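Local structure of nigritoxine (Vibrio nigripulchritudo, 5M41) at residues 46-51 and 108-113; 79-84 and 167-172; 98-103 and 125-130; 118-123 and 158-163. The protein is a bacterial toxin that acts on crustaceans and insects. All blocks are in the same frame, centred on the assembly; numbering follows the deposited sequence.

Contact 1 (46-51 and 108-113); sequences IEVLSQ and KPYTNI
Helix 34-54 packs here against an edge strand of a five-stranded antiparallel sheet, strand 110-113, and against the turn leading into it. Three side chains, Val48, Gln51 and Tyr110, carry the contact together with the ring of Pro109, and the closest pair of CA atoms, those of Val48 and Pro109, is 6.9 Å apart. Gln51 stands out from the helix fully extended, its CG anti to the backbone N (chi1 -173°), and this reach lays its amide beside the phenol. Gln51 CD meets the edge of the Tyr110 ring, close to the ring plane, 3.7 Å from CE2, with the amide and ring planes almost perpendicular at 87°. The amide nitrogen continues over to the proline, where Gln51 NE2 is 3.9 Å from Pro109 CG. One helical turn back, Val48 turns its two methyls to different partners: CG2 faces Pro109 CB at 4.3 Å, and CG1 approaches Tyr110 CD2 obliquely at the same distance. Val48 also rests on Val101 of the next strand and on Leu103, while the Tyr110 hydroxyl has a weak hydrogen bond to Glu55 OE1, just past the end of the helix. Between the two segments the contact therefore relies on van der Waals packing, with the glutamine contributing its aliphatic chain and the flat side of an amide that makes no hydrogen bond to the strand.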
loop_
_atom_site.group_PDB
_atom_site.type_symbol
_atom_site.label_atom_id
_atom_site.label_comp_id
_atom_site.label_asym_id
_atom_site.label_seq_id
_atom_site.Cartn_x
_atom_site.Cartn_y
_atom_site.Cartn_z
ATOM N N ILE A 46 16.235 -8.818 -36.416
ATOM C CA ILE A 46 15.418 -10.023 -36.589
ATOM C C ILE A 46 13.985 -9.670 -36.997
ATOM O O ILE A 46 13.450 -10.252 -37.940
ATOM C CB ILE A 46 15.397 -10.912 -35.331
ATOM C CG1 ILE A 46 16.749 -11.630 -35.162
ATOM C CG2 ILE A 46 14.308 -11.971 -35.461
ATOM C CD1 ILE A 46 17.043 -12.105 -33.737
ATOM N N GLU A 47 13.371 -8.708 -36.313
ATOM C CA GLU A 47 12.030 -8.307 -36.684
ATOM C C GLU A 47 11.958 -7.843 -38.143
ATOM O O GLU A 47 11.031 -8.210 -38.875
ATOM C CB GLU A 47 11.468 -7.263 -35.719
ATOM C CG GLU A 47 10.092 -6.707 -36.065
ATOM C CD GLU A 47 8.977 -7.758 -36.121
ATOM O OE1 GLU A 47 9.136 -8.893 -35.616
ATOM O OE2 GLU A 47 7.918 -7.434 -36.681
ATOM N N VAL A 48 12.922 -7.036 -38.574
ATOM C CA VAL A 48 12.869 -6.460 -39.916
ATOM C C VAL A 48 13.146 -7.542 -40.972
ATOM O O VAL A 48 12.477 -7.589 -42.004
ATOM C CB VAL A 48 13.769 -5.203 -40.053
ATOM C CG1 VAL A 48 13.829 -4.701 -41.491
ATOM C CG2 VAL A 48 13.267 -4.108 -39.118
ATOM N N LEU A 49 14.102 -8.427 -40.698
ATOM C CA LEU A 49 14.302 -9.580 -41.566
ATOM C C LEU A 49 13.028 -10.430 -41.705
ATOM O O LEU A 49 12.719 -10.836 -42.823
ATOM C CB LEU A 49 15.483 -10.445 -41.126
ATOM C CG LEU A 49 16.858 -9.783 -41.045
ATOM C CD1 LEU A 49 17.865 -10.795 -40.530
ATOM C CD2 LEU A 49 17.305 -9.228 -42.396
ATOM N N SER A 50 12.286 -10.682 -40.614
ATOM C CA SER A 50 11.018 -11.430 -40.705
ATOM C C SER A 50 10.041 -10.740 -41.650
ATOM O O SER A 50 9.359 -11.390 -42.445
ATOM C CB SER A 50 10.331 -11.599 -39.345
ATOM O OG SER A 50 11.208 -12.233 -38.434
ATOM N N GLN A 51 9.977 -9.420 -41.559
ATOM C CA GLN A 51 9.090 -8.667 -42.422
ATOM C C GLN A 51 9.537 -8.748 -43.890
ATOM O O GLN A 51 8.709 -8.940 -44.792
ATOM C CB GLN A 51 8.921 -7.232 -41.928
ATOM C CG GLN A 51 7.872 -6.456 -42.712
ATOM C CD GLN A 51 7.671 -5.033 -42.213
ATOM O OE1 GLN A 51 6.954 -4.242 -42.836
ATOM N NE2 GLN A 51 8.306 -4.697 -41.098
ATOM N N LYS A 108 9.073 2.960 -43.636
ATOM C CA LYS A 108 10.025 2.348 -44.579
ATOM C C LYS A 108 11.186 1.670 -43.849
ATOM O O LYS A 108 12.361 2.110 -43.990
ATOM C CB LYS A 108 10.565 3.411 -45.560
ATOM C CG LYS A 108 9.538 3.995 -46.519
ATOM C CD LYS A 108 9.762 3.494 -47.947
ATOM C CE LYS A 108 9.320 2.039 -48.146
ATOM N NZ LYS A 108 10.191 1.302 -49.106
ATOM N N PRO A 109 10.892 0.606 -43.058
ATOM C CA PRO A 109 12.019 -0.020 -42.347
ATOM C C PRO A 109 13.006 -0.662 -43.314
ATOM O O PRO A 109 14.177 -0.810 -42.976
ATOM C CB PRO A 109 11.349 -1.074 -41.449
ATOM C CG PRO A 109 10.001 -1.288 -42.040
ATOM C CD PRO A 109 9.599 0.006 -42.681
ATOM N N TYR A 110 12.537 -1.024 -44.515
ATOM C CA TYR A 110 13.404 -1.552 -45.579
ATOM C C TYR A 110 12.933 -1.010 -46.925
ATOM O O TYR A 110 11.737 -0.857 -47.151
ATOM C CB TYR A 110 13.428 -3.083 -45.594
ATOM C CG TYR A 110 12.073 -3.717 -45.859
ATOM C CD1 TYR A 110 11.703 -4.119 -47.142
ATOM C CD2 TYR A 110 11.163 -3.911 -44.820
ATOM C CE1 TYR A 110 10.459 -4.691 -47.380
ATOM C CE2 TYR A 110 9.920 -4.480 -45.045
ATOM C CZ TYR A 110 9.567 -4.868 -46.322
ATOM O OH TYR A 110 8.313 -5.430 -46.525
ATOM N N THR A 111 13.887 -0.697 -47.790
ATOM C CA THR A 111 13.603 -0.174 -49.104
ATOM C C THR A 111 14.420 -0.968 -50.105
ATOM O O THR A 111 15.618 -1.188 -49.909
ATOM C CB THR A 111 14.006 1.303 -49.189
ATOM O OG1 THR A 111 13.463 1.982 -48.063
ATOM C CG2 THR A 111 13.478 1.960 -50.496
ATOM N N ASN A 112 13.758 -1.425 -51.161
ATOM C CA ASN A 112 14.460 -2.099 -52.244
ATOM C C ASN A 112 15.231 -1.099 -53.078
ATOM O O ASN A 112 14.655 -0.187 -53.651
ATOM C CB ASN A 112 13.472 -2.878 -53.103
ATOM C CG ASN A 112 12.824 -4.005 -52.336
ATOM O OD1 ASN A 112 13.499 -4.934 -51.900
ATOM N ND2 ASN A 112 11.515 -3.911 -52.132
ATOM N N ILE A 113 16.544 -1.247 -53.111
ATOM C CA ILE A 113 17.363 -0.409 -53.960
ATOM C C ILE A 113 17.707 -1.267 -55.179
ATOM O O ILE A 113 18.528 -2.189 -55.097
ATOM C CB ILE A 113 18.633 0.076 -53.245
ATOM C CG1 ILE A 113 18.291 0.845 -51.947
ATOM C CG2 ILE A 113 19.523 0.881 -54.198
ATOM C CD1 ILE A 113 17.478 2.123 -52.131
#

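Contact 2 (79-84 and 167-172); sequences YTYGAT and KTPRTI
Tyr79 and Thr171 form a non-hydrogen-bonded pair of two antiparallel strands, with their CA atoms 4.6 Å apart, and the Thr80 N to Arg170 O bond of 3.1 Å follows next to it. Beyond that bond the strands part, and a water takes up the backbone pairing by donating to Thr80 O and accepting from Arg170 N. On the face carrying Tyr79 and Thr171, the two side chains run side by side in the same direction, with Thr171 OG1 3.4 Å from Tyr79 CE1. Pro169 also reaches the tyrosine, its CG lying 3.7 Å from Tyr79 CB, and its CB packs on the ring of Tyr81. On the face bearing Thr80 and Arg170, Arg170 NE donates to Thr80 OG1 over 2.8 Å in an almost perfectly straight bond (178° at the hydrogen), and the hydroxyl lies in the guanidinium plane. The bend at chi2 (91°) turns the arginine across to Thr80 of the neighbouring strand. Ile172 CG2 sits against one face of the same guanidinium, offset toward its rim, while Ile172 CD1 presses on Thr80 CG2 at 3.4 Å, a tight carbon contact. The Tyr79 hydroxyl is held by Ser95 O. Strand 170-173 is the edge strand at the end of the five-stranded sheet opposite strand 110-113. Helix 177-191 covers Thr80, Arg170 and Ile172 through Ile180 and Leu177; strand 86-90 pairs with strand 77-80 on the side away from 170-173, and Pro90 touches Tyr79.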
loop_
_atom_site.group_PDB
_atom_site.type_symbol
_atom_site.label_atom_id
_atom_site.label_comp_id
_atom_site.label_asym_id
_atom_site.label_seq_id
_atom_site.Cartn_x
_atom_site.Cartn_y
_atom_site.Cartn_z
ATOM N N TYR A 79 26.704 -4.025 -45.721
ATOM C CA TYR A 79 27.484 -2.794 -45.771
ATOM C C TYR A 79 27.090 -1.899 -44.595
ATOM O O TYR A 79 25.903 -1.726 -44.318
ATOM C CB TYR A 79 27.257 -2.016 -47.064
ATOM C CG TYR A 79 27.468 -2.788 -48.358
ATOM C CD1 TYR A 79 28.422 -3.793 -48.451
ATOM C CD2 TYR A 79 26.740 -2.469 -49.504
ATOM C CE1 TYR A 79 28.623 -4.496 -49.641
ATOM C CE2 TYR A 79 26.933 -3.156 -50.703
ATOM C CZ TYR A 79 27.878 -4.167 -50.763
ATOM O OH TYR A 79 28.097 -4.866 -51.932
ATOM N N THR A 80 28.086 -1.299 -43.948
ATOM C CA THR A 80 27.843 -0.370 -42.869
ATOM C C THR A 80 28.053 1.056 -43.359
ATOM O O THR A 80 28.714 1.279 -44.375
ATOM C CB THR A 80 28.763 -0.641 -41.661
ATOM O OG1 THR A 80 30.127 -0.599 -42.089
ATOM C CG2 THR A 80 28.439 -1.997 -41.053
ATOM N N TYR A 81 27.477 1.999 -42.631
ATOM C CA TYR A 81 27.403 3.388 -43.050
ATOM C C TYR A 81 27.695 4.246 -41.846
ATOM O O TYR A 81 27.396 3.853 -40.706
ATOM C CB TYR A 81 25.960 3.726 -43.416
ATOM C CG TYR A 81 25.373 3.101 -44.659
ATOM C CD1 TYR A 81 26.064 3.115 -45.869
ATOM C CD2 TYR A 81 24.086 2.589 -44.644
ATOM C CE1 TYR A 81 25.504 2.580 -47.029
ATOM C CE2 TYR A 81 23.511 2.043 -45.789
ATOM C CZ TYR A 81 24.223 2.050 -46.974
ATOM O OH TYR A 81 23.655 1.540 -48.103
ATOM N N GLY A 82 28.184 5.451 -42.096
ATOM C CA GLY A 82 28.142 6.508 -41.074
ATOM C C GLY A 82 26.725 7.024 -40.890
ATOM O O GLY A 82 26.467 8.199 -41.099
ATOM N N ALA A 83 25.800 6.151 -40.482
ATOM C CA ALA A 83 24.399 6.526 -40.353
ATOM C C ALA A 83 23.774 5.684 -39.252
ATOM O O ALA A 83 23.893 4.472 -39.278
ATOM C CB ALA A 83 23.659 6.303 -41.684
ATOM N N THR A 84 23.097 6.313 -38.299
ATOM C CA THR A 84 22.533 5.575 -37.170
ATOM C C THR A 84 21.347 4.718 -37.641
ATOM O O THR A 84 20.598 5.137 -38.515
ATOM C CB THR A 84 22.127 6.566 -36.083
ATOM O OG1 THR A 84 23.256 7.397 -35.771
ATOM C CG2 THR A 84 21.617 5.852 -34.828
ATOM N N LYS A 167 29.486 6.944 -52.759
ATOM C CA LYS A 167 30.270 6.392 -51.656
ATOM C C LYS A 167 30.472 4.894 -51.779
ATOM O O LYS A 167 29.662 4.175 -52.375
ATOM C CB LYS A 167 29.667 6.770 -50.297
ATOM C CG LYS A 167 29.961 8.206 -49.878
ATOM C CD LYS A 167 29.185 8.569 -48.631
ATOM C CE LYS A 167 29.474 9.984 -48.164
ATOM N NZ LYS A 167 30.841 10.153 -47.612
ATOM N N THR A 168 31.580 4.428 -51.227
ATOM C CA THR A 168 31.860 3.012 -51.213
ATOM C C THR A 168 31.933 2.531 -49.741
ATOM O O THR A 168 32.889 2.840 -49.022
ATOM C CB THR A 168 33.101 2.697 -52.064
ATOM O OG1 THR A 168 33.334 1.286 -52.059
ATOM C CG2 THR A 168 34.341 3.452 -51.552
ATOM N N PRO A 169 30.874 1.838 -49.270
ATOM C CA PRO A 169 30.811 1.466 -47.846
ATOM C C PRO A 169 31.692 0.252 -47.518
ATOM O O PRO A 169 32.043 -0.506 -48.417
ATOM C CB PRO A 169 29.320 1.149 -47.624
ATOM C CG PRO A 169 28.792 0.802 -48.987
ATOM C CD PRO A 169 29.618 1.551 -49.989
ATOM N N ARG A 170 32.053 0.043 -46.256
ATOM C CA ARG A 170 32.780 -1.190 -45.982
ATOM C C ARG A 170 31.832 -2.352 -45.721
ATOM O O ARG A 170 30.668 -2.155 -45.364
ATOM C CB ARG A 170 33.916 -1.041 -44.948
ATOM C CG ARG A 170 33.523 -0.844 -43.506
ATOM C CD ARG A 170 33.387 -2.112 -42.658
ATOM N NE ARG A 170 32.570 -1.721 -41.492
ATOM C CZ ARG A 170 32.895 -1.847 -40.208
ATOM N NH1 ARG A 170 34.015 -2.455 -39.813
ATOM N NH2 ARG A 170 32.045 -1.386 -39.305
ATOM N N THR A 171 32.343 -3.548 -45.952
ATOM C CA THR A 171 31.595 -4.793 -45.827
ATOM C C THR A 171 31.943 -5.504 -44.533
ATOM O O THR A 171 33.098 -5.614 -44.178
ATOM C CB THR A 171 31.925 -5.705 -47.027
ATOM O OG1 THR A 171 31.674 -4.968 -48.223
ATOM C CG2 THR A 171 31.076 -6.988 -47.022
ATOM N N ILE A 172 30.927 -5.954 -43.815
ATOM C CA ILE A 172 31.114 -6.780 -42.627
ATOM C C ILE A 172 30.261 -8.024 -42.789
ATOM O O ILE A 172 29.355 -8.052 -43.626
ATOM C CB ILE A 172 30.642 -6.055 -41.339
ATOM C CG1 ILE A 172 29.134 -5.742 -41.417
ATOM C CG2 ILE A 172 31.478 -4.812 -41.097
ATOM C CD1 ILE A 172 28.490 -5.244 -40.127
HETATM O O HOH W 1 31.226 2.285 -44.641
#

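Contact 3 (98-103 and 125-130); sequences GILVNL and ESFRQN
A buried asparagine, Asn102, is gripped by the short helix 125-128 and the residues after it, in a contact that is polar at its heart and lined by an aromatic ring. Its strand, 98-102, is second from the edge of the five-stranded sheet, between strands 110-113 and 86-90, and the helix packs against it. With CG anti to the backbone N (chi1 -179°), the Asn102 side chain extends from the strand straight to the helix. Its amide nitrogen donates to the carbonyl of Ser126, ND2 to O being 2.8 Å, with the acceptor nearly in the amide plane. The donor nevertheless stands well above the plane of the Ser126 carbonyl. At the other end of the same amide, Asn102 OD1 receives Asn130 ND2 at 2.9 Å, again from above the carbonyl plane; the two amides are turned 70° from each other. Phe127 lies beneath this group: Asn102 ND2 sits over the centre of its ring, 3.4 Å above the plane, and Asn102 CB is 3.6 Å from Phe127 CE1. Leu100, two residues earlier on the same side of the strand, adds its CD2 to Phe127 CE1 at 3.8 Å. Asn102 OD1 also accepts from the backbone N of Asn104, and Asn130 OD1 from Asn85. With both ends of its amide engaged and its ND2 edge set over the ring face, Asn102 is fixed in rotation, and its polar atoms are satisfied although the group is buried.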
loop_
_atom_site.group_PDB
_atom_site.type_symbol
_atom_site.label_atom_id
_atom_site.label_comp_id
_atom_site.label_asym_id
_atom_site.label_seq_id
_atom_site.Cartn_x
_atom_site.Cartn_y
_atom_site.Cartn_z
ATOM N N GLY A 98 20.200 -4.173 -53.755
ATOM C CA GLY A 98 19.769 -4.935 -52.585
ATOM C C GLY A 98 18.824 -4.105 -51.729
ATOM O O GLY A 98 17.962 -3.390 -52.261
ATOM N N ILE A 99 18.983 -4.185 -50.402
ATOM C CA ILE A 99 17.988 -3.634 -49.487
ATOM C C ILE A 99 18.631 -2.682 -48.477
ATOM O O ILE A 99 19.583 -3.057 -47.792
ATOM C CB ILE A 99 17.230 -4.764 -48.752
ATOM C CG1 ILE A 99 16.415 -5.610 -49.751
ATOM C CG2 ILE A 99 16.328 -4.190 -47.661
ATOM C CD1 ILE A 99 15.595 -6.703 -49.101
ATOM N N LEU A 100 18.106 -1.460 -48.427
ATOM C CA LEU A 100 18.498 -0.454 -47.471
ATOM C C LEU A 100 17.590 -0.602 -46.261
ATOM O O LEU A 100 16.374 -0.559 -46.408
ATOM C CB LEU A 100 18.319 0.951 -48.073
ATOM C CG LEU A 100 18.509 2.093 -47.076
ATOM C CD1 LEU A 100 19.962 2.152 -46.593
ATOM C CD2 LEU A 100 18.122 3.404 -47.739
ATOM N N VAL A 101 18.182 -0.803 -45.086
ATOM C CA VAL A 101 17.410 -0.912 -43.840
ATOM C C VAL A 101 17.562 0.365 -42.997
ATOM O O VAL A 101 18.677 0.894 -42.861
ATOM C CB VAL A 101 17.826 -2.162 -43.039
ATOM C CG1 VAL A 101 17.058 -2.238 -41.711
ATOM C CG2 VAL A 101 17.562 -3.440 -43.875
ATOM N N ASN A 102 16.435 0.866 -42.477
ATOM C CA ASN A 102 16.385 1.931 -41.478
ATOM C C ASN A 102 15.527 1.411 -40.331
ATOM O O ASN A 102 14.291 1.434 -40.382
ATOM C CB ASN A 102 15.785 3.240 -42.050
ATOM C CG ASN A 102 15.752 4.382 -41.025
ATOM O OD1 ASN A 102 16.121 4.210 -39.841
ATOM N ND2 ASN A 102 15.279 5.552 -41.461
ATOM N N LEU A 103 16.188 0.944 -39.279
ATOM C CA LEU A 103 15.459 0.326 -38.177
ATOM C C LEU A 103 14.547 1.301 -37.452
ATOM O O LEU A 103 13.624 0.874 -36.745
ATOM C CB LEU A 103 16.420 -0.340 -37.189
ATOM C CG LEU A 103 17.332 -1.430 -37.742
ATOM C CD1 LEU A 103 18.358 -1.778 -36.678
ATOM C CD2 LEU A 103 16.547 -2.677 -38.167
ATOM N N GLU A 125 12.352 12.562 -43.011
ATOM C CA GLU A 125 13.019 12.978 -41.806
ATOM C C GLU A 125 13.507 11.769 -40.994
ATOM O O GLU A 125 14.534 11.845 -40.319
ATOM C CB GLU A 125 12.054 13.866 -40.992
ATOM C CG GLU A 125 12.625 14.542 -39.742
ATOM C CD GLU A 125 13.890 15.364 -39.997
ATOM O OE1 GLU A 125 14.107 15.828 -41.131
ATOM O OE2 GLU A 125 14.684 15.553 -39.045
ATOM N N SER A 126 12.796 10.645 -41.085
ATOM C CA SER A 126 13.200 9.453 -40.357
ATOM C C SER A 126 14.541 8.880 -40.846
ATOM O O SER A 126 15.136 8.044 -40.154
ATOM C CB SER A 126 12.104 8.387 -40.376
ATOM O OG SER A 126 12.047 7.732 -41.630
ATOM N N PHE A 127 14.989 9.311 -42.029
ATOM C CA PHE A 127 16.320 8.969 -42.549
ATOM C C PHE A 127 17.315 10.065 -42.183
ATOM O O PHE A 127 18.426 9.800 -41.705
ATOM C CB PHE A 127 16.286 8.758 -44.069
ATOM C CG PHE A 127 15.688 7.439 -44.477
ATOM C CD1 PHE A 127 16.501 6.335 -44.716
ATOM C CD2 PHE A 127 14.301 7.277 -44.561
ATOM C CE1 PHE A 127 15.944 5.110 -45.068
ATOM C CE2 PHE A 127 13.739 6.045 -44.910
ATOM C CZ PHE A 127 14.564 4.968 -45.172
ATOM N N ARG A 128 16.877 11.300 -42.356
ATOM C CA ARG A 128 17.715 12.433 -42.121
ATOM C C ARG A 128 18.182 12.518 -40.668
ATOM O O ARG A 128 19.316 12.935 -40.425
ATOM C CB ARG A 128 16.969 13.705 -42.484
ATOM C CG ARG A 128 17.890 14.902 -42.624
ATOM C CD ARG A 128 17.127 16.081 -43.210
ATOM N NE ARG A 128 17.789 17.320 -42.847
ATOM C CZ ARG A 128 17.536 18.001 -41.734
ATOM N NH1 ARG A 128 16.614 17.573 -40.875
ATOM N NH2 ARG A 128 18.209 19.118 -41.484
ATOM N N GLN A 129 17.293 12.149 -39.738
ATOM C CA GLN A 129 17.547 12.118 -38.276
ATOM C C GLN A 129 18.705 11.209 -37.895
ATOM O O GLN A 129 19.246 11.322 -36.811
ATOM C CB GLN A 129 16.348 11.488 -37.566
ATOM C CG GLN A 129 15.329 12.432 -37.015
ATOM C CD GLN A 129 14.086 11.682 -36.556
ATOM O OE1 GLN A 129 14.061 10.439 -36.450
ATOM N NE2 GLN A 129 13.031 12.437 -36.306
ATOM N N ASN A 130 19.007 10.245 -38.753
ATOM C CA ASN A 130 20.041 9.255 -38.466
ATOM C C ASN A 130 21.457 9.776 -38.658
ATOM O O ASN A 130 22.437 9.049 -38.387
ATOM C CB ASN A 130 19.807 8.000 -39.301
ATOM C CG ASN A 130 18.638 7.164 -38.793
ATOM O OD1 ASN A 130 18.357 7.158 -37.608
ATOM N ND2 ASN A 130 17.979 6.427 -39.685
#

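Contact 4 (118-123 and 158-163); sequences DFNNIN and GWNLGY
One backbone hydrogen bond joins the two segments: Leu161 N donates to Ile122 O over 3.1 Å, nearly in line with the carbonyl. The same oxygen also receives the CA-H of Asn160, at 3.3 Å from Asn160 CA to Ile122 O, so two neighbouring residues converge on one acceptor. Among the polar side chains, Asn160 OD1 accepts from Gly162 N at 2.8 Å, in the carbonyl plane, which closes an Asx turn. The torsion that places CG between the backbone N and the carbonyl carbon (chi1 71°) curls the Asn160 amide back to this position. A water donates to Asn160 OD1 and, weakly, to Asn120 OD1, linking the two asparagines whose amide planes are 47° apart. Gly162 lies directly against Asn120, with Gly162 CA 3.4 Å from Asn120 OD1, so the backbone there passes close beneath the amide. The main apolar contact is made by Leu161 CD1, which packs on Ile122 CG2 at 3.5 Å. Other van der Waals contacts involve carbonyl oxygens: Leu161 CB rests on Phe119 O, Leu161 O approaches Phe119 CB at 3.4 Å, and Trp159 adds the edge of its indole to the backbone of Asn123, CE3 lying 3.6 Å from Asn123 O. Ile122, Leu161 and Trp159 all pack in addition on Phe127 of helix 125-128. The arrangement is that of an irregular loop, organised by an Asx turn, laid along the residues that leave a short, weakly bonded helix.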
loop_
_atom_site.group_PDB
_atom_site.type_symbol
_atom_site.label_atom_id
_atom_site.label_comp_id
_atom_site.label_asym_id
_atom_site.label_seq_id
_atom_site.Cartn_x
_atom_site.Cartn_y
_atom_site.Cartn_z
ATOM N N ASP A 118 16.996 5.090 -56.972
ATOM C CA ASP A 118 16.232 4.718 -55.770
ATOM C C ASP A 118 16.724 5.429 -54.491
ATOM O O ASP A 118 15.921 5.771 -53.634
ATOM C CB ASP A 118 16.222 3.195 -55.568
ATOM C CG ASP A 118 15.364 2.451 -56.608
ATOM O OD1 ASP A 118 14.390 3.044 -57.125
ATOM O OD2 ASP A 118 15.648 1.256 -56.880
ATOM N N PHE A 119 18.040 5.625 -54.367
ATOM C CA PHE A 119 18.628 6.443 -53.280
ATOM C C PHE A 119 18.145 7.899 -53.331
ATOM O O PHE A 119 17.893 8.521 -52.295
ATOM C CB PHE A 119 20.171 6.394 -53.310
ATOM C CG PHE A 119 20.761 5.122 -52.725
ATOM C CD1 PHE A 119 20.513 4.761 -51.401
ATOM C CD2 PHE A 119 21.574 4.302 -53.496
ATOM C CE1 PHE A 119 21.052 3.596 -50.858
ATOM C CE2 PHE A 119 22.121 3.134 -52.972
ATOM C CZ PHE A 119 21.861 2.780 -51.643
ATOM N N ASN A 120 17.985 8.431 -54.546
ATOM C CA ASN A 120 17.601 9.832 -54.715
ATOM C C ASN A 120 16.189 10.146 -54.247
ATOM O O ASN A 120 15.906 11.276 -53.850
ATOM C CB ASN A 120 17.820 10.289 -56.162
ATOM C CG ASN A 120 19.284 10.286 -56.540
ATOM O OD1 ASN A 120 19.902 11.339 -56.657
ATOM N ND2 ASN A 120 19.856 9.100 -56.702
ATOM N N ASN A 121 15.325 9.135 -54.272
ATOM C CA ASN A 121 13.932 9.266 -53.861
ATOM C C ASN A 121 13.703 9.166 -52.342
ATOM O O ASN A 121 12.596 9.413 -51.857
ATOM C CB ASN A 121 13.074 8.240 -54.613
ATOM C CG ASN A 121 12.964 8.548 -56.114
ATOM O OD1 ASN A 121 13.262 9.657 -56.570
ATOM N ND2 ASN A 121 12.533 7.565 -56.882
ATOM N N ILE A 122 14.752 8.816 -51.598
ATOM C CA ILE A 122 14.652 8.745 -50.137
ATOM C C ILE A 122 14.974 10.089 -49.512
ATOM O O ILE A 122 16.118 10.556 -49.570
ATOM C CB ILE A 122 15.538 7.627 -49.534
ATOM C CG1 ILE A 122 14.975 6.270 -49.963
ATOM C CG2 ILE A 122 15.532 7.713 -48.011
ATOM C CD1 ILE A 122 15.984 5.154 -49.939
ATOM N N ASN A 123 13.960 10.708 -48.916
ATOM C CA ASN A 123 14.135 12.044 -48.368
ATOM C C ASN A 123 13.484 12.331 -47.003
ATOM O O ASN A 123 13.641 13.435 -46.478
ATOM C CB ASN A 123 13.680 13.075 -49.414
ATOM C CG ASN A 123 12.248 12.880 -49.821
ATOM O OD1 ASN A 123 11.373 12.700 -48.982
ATOM N ND2 ASN A 123 11.999 12.897 -51.125
ATOM N N GLY A 158 15.590 20.262 -49.774
ATOM C CA GLY A 158 15.923 19.397 -50.903
ATOM C C GLY A 158 16.765 18.181 -50.525
ATOM O O GLY A 158 17.320 17.504 -51.399
ATOM N N TRP A 159 16.849 17.888 -49.228
ATOM C CA TRP A 159 17.685 16.783 -48.714
ATOM C C TRP A 159 17.292 15.412 -49.249
ATOM O O TRP A 159 16.109 15.060 -49.251
ATOM C CB TRP A 159 17.675 16.812 -47.176
ATOM C CG TRP A 159 18.589 15.786 -46.557
ATOM C CD1 TRP A 159 19.892 15.966 -46.098
ATOM C CD2 TRP A 159 18.295 14.366 -46.323
ATOM N NE1 TRP A 159 20.407 14.784 -45.605
ATOM C CE2 TRP A 159 19.501 13.790 -45.712
ATOM C CE3 TRP A 159 17.195 13.548 -46.544
ATOM C CZ2 TRP A 159 19.580 12.460 -45.368
ATOM C CZ3 TRP A 159 17.290 12.199 -46.182
ATOM C CH2 TRP A 159 18.452 11.674 -45.603
ATOM N N ASN A 160 18.271 14.623 -49.710
ATOM C CA ASN A 160 18.022 13.217 -50.076
ATOM C C ASN A 160 19.269 12.319 -50.043
ATOM O O ASN A 160 20.382 12.818 -49.915
ATOM C CB ASN A 160 17.252 13.095 -51.418
ATOM C CG ASN A 160 18.090 13.470 -52.622
ATOM O OD1 ASN A 160 19.078 12.808 -52.949
ATOM N ND2 ASN A 160 17.671 14.523 -53.319
ATOM N N LEU A 161 19.077 11.006 -50.174
ATOM C CA LEU A 161 20.194 10.046 -50.113
ATOM C C LEU A 161 20.946 9.751 -51.428
ATOM O O LEU A 161 21.769 8.822 -51.485
ATOM C CB LEU A 161 19.721 8.725 -49.486
ATOM C CG LEU A 161 19.325 8.675 -48.002
ATOM C CD1 LEU A 161 19.016 7.231 -47.643
ATOM C CD2 LEU A 161 20.416 9.216 -47.080
ATOM N N GLY A 162 20.702 10.557 -52.470
ATOM C CA GLY A 162 21.402 10.408 -53.749
ATOM C C GLY A 162 22.906 10.270 -53.612
ATOM O O GLY A 162 23.537 9.509 -54.354
ATOM N N TYR A 163 23.481 10.964 -52.633
ATOM C CA TYR A 163 24.937 10.924 -52.432
ATOM C C TYR A 163 25.502 9.541 -52.053
ATOM O O TYR A 163 26.702 9.299 -52.191
ATOM C CB TYR A 163 25.401 12.003 -51.440
ATOM C CG TYR A 163 25.045 11.751 -49.990
ATOM C CD1 TYR A 163 26.001 11.271 -49.091
ATOM C CD2 TYR A 163 23.758 12.019 -49.507
ATOM C CE1 TYR A 163 25.685 11.048 -47.754
ATOM C CE2 TYR A 163 23.433 11.797 -48.175
ATOM C CZ TYR A 163 24.403 11.319 -47.305
ATOM O OH TYR A 163 24.087 11.116 -45.985
HETATM O O HOH W 2 21.277 13.768 -54.648
#

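All four contacts lie in the N-terminal part of the chain, roughly 46 to 56 Å from its centre, around one five-stranded antiparallel sheet. Contacts 1 and 2 sit at its two outer strands, 110-113 and 170-173, with centres about 17 Å apart and no touch between them. Contact 3, on strand 98-102, has its centre about 10 Å from that of contact 1, 12 Å from contact 2 and 11 Å from contact 4. Strands 98-102 and 110-113 pair directly; Thr84 N and Asn130 O probably hydrogen-bond between contacts 2 and 3. Contact 4 packs on the sheet through Ile122 and Leu161. Segments of contacts 1 and 3, and of 3 and 4, alternate along the chain, so connections between strands pack on the sheet they link.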